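Long-range contact in aminopeptidase-like protein (Chaetomium thermophilum, PDB 5JM6), which is probably a zinc-dependent aminopeptidase of the M18 family that forms a dodecamer and is linked to the Cvt pathway of selective autophagy: residues 354-362 and 376-384. Residues are numbered along the deposited sequence; the frame is centred on the assembly and turned at random.
Sequences LPITIERIL and GILGQTYAR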
loop_
_atom_site.group_PDB
_atom_site.type_symbol
_atom_site.label_atom_id
_atom_site.label_comp_id
_atom_site.label_asym_id
_atom_site.label_seq_id
_atom_site.Cartn_x
_atom_site.Cartn_y
_atom_site.Cartn_z
ATOM N N LEU A 354 20.721 20.634 -45.332
ATOM C CA LEU A 354 21.625 19.819 -46.145
ATOM C C LEU A 354 21.055 19.427 -47.521
ATOM O O LEU A 354 21.779 19.493 -48.513
ATOM C CB LEU A 354 22.069 18.565 -45.384
ATOM C CG LEU A 354 23.014 17.651 -46.174
ATOM C CD1 LEU A 354 24.342 18.345 -46.461
ATOM C CD2 LEU A 354 23.241 16.331 -45.453
ATOM N N PRO A 355 19.778 18.992 -47.591
ATOM C CA PRO A 355 19.271 18.680 -48.935
ATOM C C PRO A 355 19.260 19.860 -49.910
ATOM O O PRO A 355 19.709 19.689 -51.041
ATOM C CB PRO A 355 17.844 18.199 -48.657
ATOM C CG PRO A 355 17.929 17.594 -47.311
ATOM C CD PRO A 355 18.864 18.493 -46.548
ATOM N N ILE A 356 18.780 21.029 -49.492
ATOM C CA ILE A 356 18.695 22.156 -50.417
ATOM C C ILE A 356 20.093 22.637 -50.816
ATOM O O ILE A 356 20.304 23.076 -51.946
ATOM C CB ILE A 356 17.865 23.332 -49.833
ATOM C CG1 ILE A 356 17.555 24.357 -50.926
ATOM C CG2 ILE A 356 18.576 23.995 -48.660
ATOM C CD1 ILE A 356 16.459 25.331 -50.560
ATOM N N THR A 357 21.050 22.525 -49.898
ATOM C CA THR A 357 22.429 22.889 -50.195
ATOM C C THR A 357 23.007 21.966 -51.259
ATOM O O THR A 357 23.659 22.420 -52.198
ATOM C CB THR A 357 23.311 22.840 -48.936
ATOM O OG1 THR A 357 22.923 23.891 -48.044
ATOM C CG2 THR A 357 24.780 23.006 -49.300
ATOM N N ILE A 358 22.753 20.670 -51.114
ATOM C CA ILE A 358 23.231 19.691 -52.080
ATOM C C ILE A 358 22.612 19.939 -53.453
ATOM O O ILE A 358 23.310 19.909 -54.467
ATOM C CB ILE A 358 22.938 18.251 -51.611
ATOM C CG1 ILE A 358 23.796 17.937 -50.383
ATOM C CG2 ILE A 358 23.189 17.250 -52.729
ATOM C CD1 ILE A 358 24.158 16.491 -50.219
ATOM N N GLU A 359 21.311 20.211 -53.484
ATOM C CA GLU A 359 20.633 20.484 -54.747
ATOM C C GLU A 359 21.226 21.715 -55.424
ATOM O O GLU A 359 21.462 21.714 -56.632
ATOM C CB GLU A 359 19.128 20.661 -54.528
ATOM C CG GLU A 359 18.440 19.408 -54.004
ATOM C CD GLU A 359 16.936 19.561 -53.881
ATOM O OE1 GLU A 359 16.379 20.513 -54.469
ATOM O OE2 GLU A 359 16.308 18.727 -53.194
ATOM N N ARG A 360 21.483 22.756 -54.637
ATOM C CA ARG A 360 22.108 23.968 -55.152
ATOM C C ARG A 360 23.468 23.701 -55.786
ATOM O O ARG A 360 23.770 24.216 -56.864
ATOM C CB ARG A 360 22.279 24.992 -54.040
ATOM C CG ARG A 360 21.060 25.803 -53.704
ATOM C CD ARG A 360 21.525 27.226 -53.555
ATOM N NE ARG A 360 20.921 27.932 -52.436
ATOM C CZ ARG A 360 21.125 29.221 -52.193
ATOM N NH1 ARG A 360 21.905 29.925 -53.002
ATOM N NH2 ARG A 360 20.552 29.806 -51.152
ATOM N N ILE A 361 24.291 22.912 -55.102
ATOM C CA ILE A 361 25.609 22.560 -55.616
ATOM C C ILE A 361 25.477 21.839 -56.948
ATOM O O ILE A 361 26.140 22.187 -57.925
ATOM C CB ILE A 361 26.387 21.662 -54.635
ATOM C CG1 ILE A 361 26.560 22.356 -53.284
ATOM C CG2 ILE A 361 27.745 21.299 -55.213
ATOM C CD1 ILE A 361 27.016 21.421 -52.182
ATOM N N LEU A 362 24.603 20.840 -56.983
ATOM C CA LEU A 362 24.420 20.041 -58.185
ATOM C C LEU A 362 23.869 20.876 -59.338
ATOM O O LEU A 362 24.364 20.784 -60.461
ATOM C CB LEU A 362 23.500 18.857 -57.898
ATOM C CG LEU A 362 23.187 17.973 -59.101
ATOM C CD1 LEU A 362 24.471 17.475 -59.744
ATOM C CD2 LEU A 362 22.316 16.812 -58.669
ATOM N N GLY A 376 16.628 12.799 -60.575
ATOM C CA GLY A 376 17.208 11.787 -61.429
ATOM C C GLY A 376 18.508 12.182 -62.091
ATOM O O GLY A 376 19.128 11.343 -62.731
ATOM N N ILE A 377 18.881 13.459 -62.056
ATOM C CA ILE A 377 20.304 13.768 -61.960
ATOM C C ILE A 377 20.617 13.787 -60.466
ATOM O O ILE A 377 21.635 13.259 -60.019
ATOM C CB ILE A 377 20.724 15.080 -62.675
ATOM C CG1 ILE A 377 22.249 15.190 -62.694
ATOM C CG2 ILE A 377 20.136 16.314 -62.025
ATOM C CD1 ILE A 377 22.947 13.937 -63.178
ATOM N N LEU A 378 19.708 14.388 -59.701
ATOM C CA LEU A 378 19.675 14.216 -58.262
ATOM C C LEU A 378 19.000 12.882 -57.994
ATOM O O LEU A 378 17.869 12.650 -58.416
ATOM C CB LEU A 378 18.919 15.356 -57.573
ATOM C CG LEU A 378 18.872 15.295 -56.043
ATOM C CD1 LEU A 378 20.191 15.760 -55.444
ATOM C CD2 LEU A 378 17.710 16.107 -55.492
ATOM N N GLY A 379 19.686 12.022 -57.263
ATOM C CA GLY A 379 19.226 10.672 -57.010
ATOM C C GLY A 379 20.018 9.642 -57.785
ATOM O O GLY A 379 20.194 8.528 -57.303
ATOM N N GLN A 380 20.574 10.026 -58.929
ATOM C CA GLN A 380 21.723 9.305 -59.449
ATOM C C GLN A 380 22.859 9.677 -58.516
ATOM O O GLN A 380 23.672 8.838 -58.132
ATOM C CB GLN A 380 22.050 9.678 -60.895
ATOM C CG GLN A 380 21.052 9.180 -61.920
ATOM C CD GLN A 380 21.519 9.424 -63.343
ATOM O OE1 GLN A 380 22.576 8.945 -63.751
ATOM N NE2 GLN A 380 20.734 10.181 -64.105
ATOM N N THR A 381 22.886 10.952 -58.141
ATOM C CA THR A 381 23.841 11.449 -57.164
ATOM C C THR A 381 23.642 10.755 -55.821
ATOM O O THR A 381 24.587 10.209 -55.253
ATOM C CB THR A 381 23.715 12.971 -56.971
ATOM O OG1 THR A 381 23.907 13.634 -58.226
ATOM C CG2 THR A 381 24.751 13.467 -55.980
ATOM N N TYR A 382 22.409 10.769 -55.322
ATOM C CA TYR A 382 22.111 10.158 -54.034
ATOM C C TYR A 382 22.434 8.659 -54.041
ATOM O O TYR A 382 22.941 8.128 -53.053
ATOM C CB TYR A 382 20.645 10.396 -53.655
ATOM C CG TYR A 382 20.348 11.807 -53.174
ATOM C CD1 TYR A 382 21.320 12.562 -52.529
ATOM C CD2 TYR A 382 19.096 12.382 -53.362
ATOM C CE1 TYR A 382 21.055 13.847 -52.088
ATOM C CE2 TYR A 382 18.822 13.666 -52.921
ATOM C CZ TYR A 382 19.805 14.393 -52.284
ATOM O OH TYR A 382 19.542 15.671 -51.844
ATOM N N ALA A 383 22.172 7.989 -55.160
ATOM C CA ALA A 383 22.420 6.550 -55.262
ATOM C C ALA A 383 23.909 6.205 -55.227
ATOM O O ALA A 383 24.279 5.070 -54.932
ATOM C CB ALA A 383 21.789 5.992 -56.528
ATOM N N ARG A 384 24.758 7.172 -55.556
ATOM C CA ARG A 384 26.201 6.964 -55.501
ATOM C C ARG A 384 26.800 7.492 -54.200
ATOM O O ARG A 384 28.021 7.521 -54.038
ATOM C CB ARG A 384 26.882 7.610 -56.708
ATOM C CG ARG A 384 26.384 7.064 -58.036
ATOM C CD ARG A 384 27.266 7.483 -59.198
ATOM N NE ARG A 384 26.466 7.877 -60.354
ATOM C CZ ARG A 384 26.184 7.085 -61.383
ATOM N NH1 ARG A 384 26.644 5.841 -61.416
ATOM N NH2 ARG A 384 25.443 7.540 -62.384
#
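P355 and Y382 open a contact that illustrates how one face of a helix receives a following loop and short helix by apolar packing, with no hydrogen bond between the two. The phenol OH of Y382 comes near the backbone O of P355, at a loose 4.1 Å. One helical turn on, I358 sends CG2, anti to its own backbone N, obliquely against the Y382 ring, 4.1 Å from CE1. A face of the same ring carries CD1 of L378, lying 3.4 Å above the plane and offset toward the rim, which probably limits the rotation of the phenol. The extended chain of E359 runs across CD2 of L378 from CG to OE2, with CG 3.7 Å from CD2, the two side chains crossing at about a right angle. L362 closes the row. It holds CG anti to the backbone N (chi1 178°), which carries its CD2 methyl to CB of L378 and CG2 of I377, and CD2 sits 3.6 Å from OG1 of T381. T381 OG1 donates to I377 O at 2.9 Å, tilted 25° from the carbonyl plane, while the backbone N of T381 reaches the same oxygen from the opposite face. A valine at T381 has no hydroxyl to give I377 O, and with the backbone N alone the turn would probably be held less firmly beside L362. L354 and I358 also pack on strand 127-133, where I127 touches T381; Y382 additionally packs on N352 of a second subunit. The arrangement belongs to the alpha/beta fold of M18 peptidases, away from the zinc sites: helix 353-368, laid on the mixed central sheet, packs against the loop and short, weakly bonded helix of 376-384, which lead into strand 386-394 of that sheet.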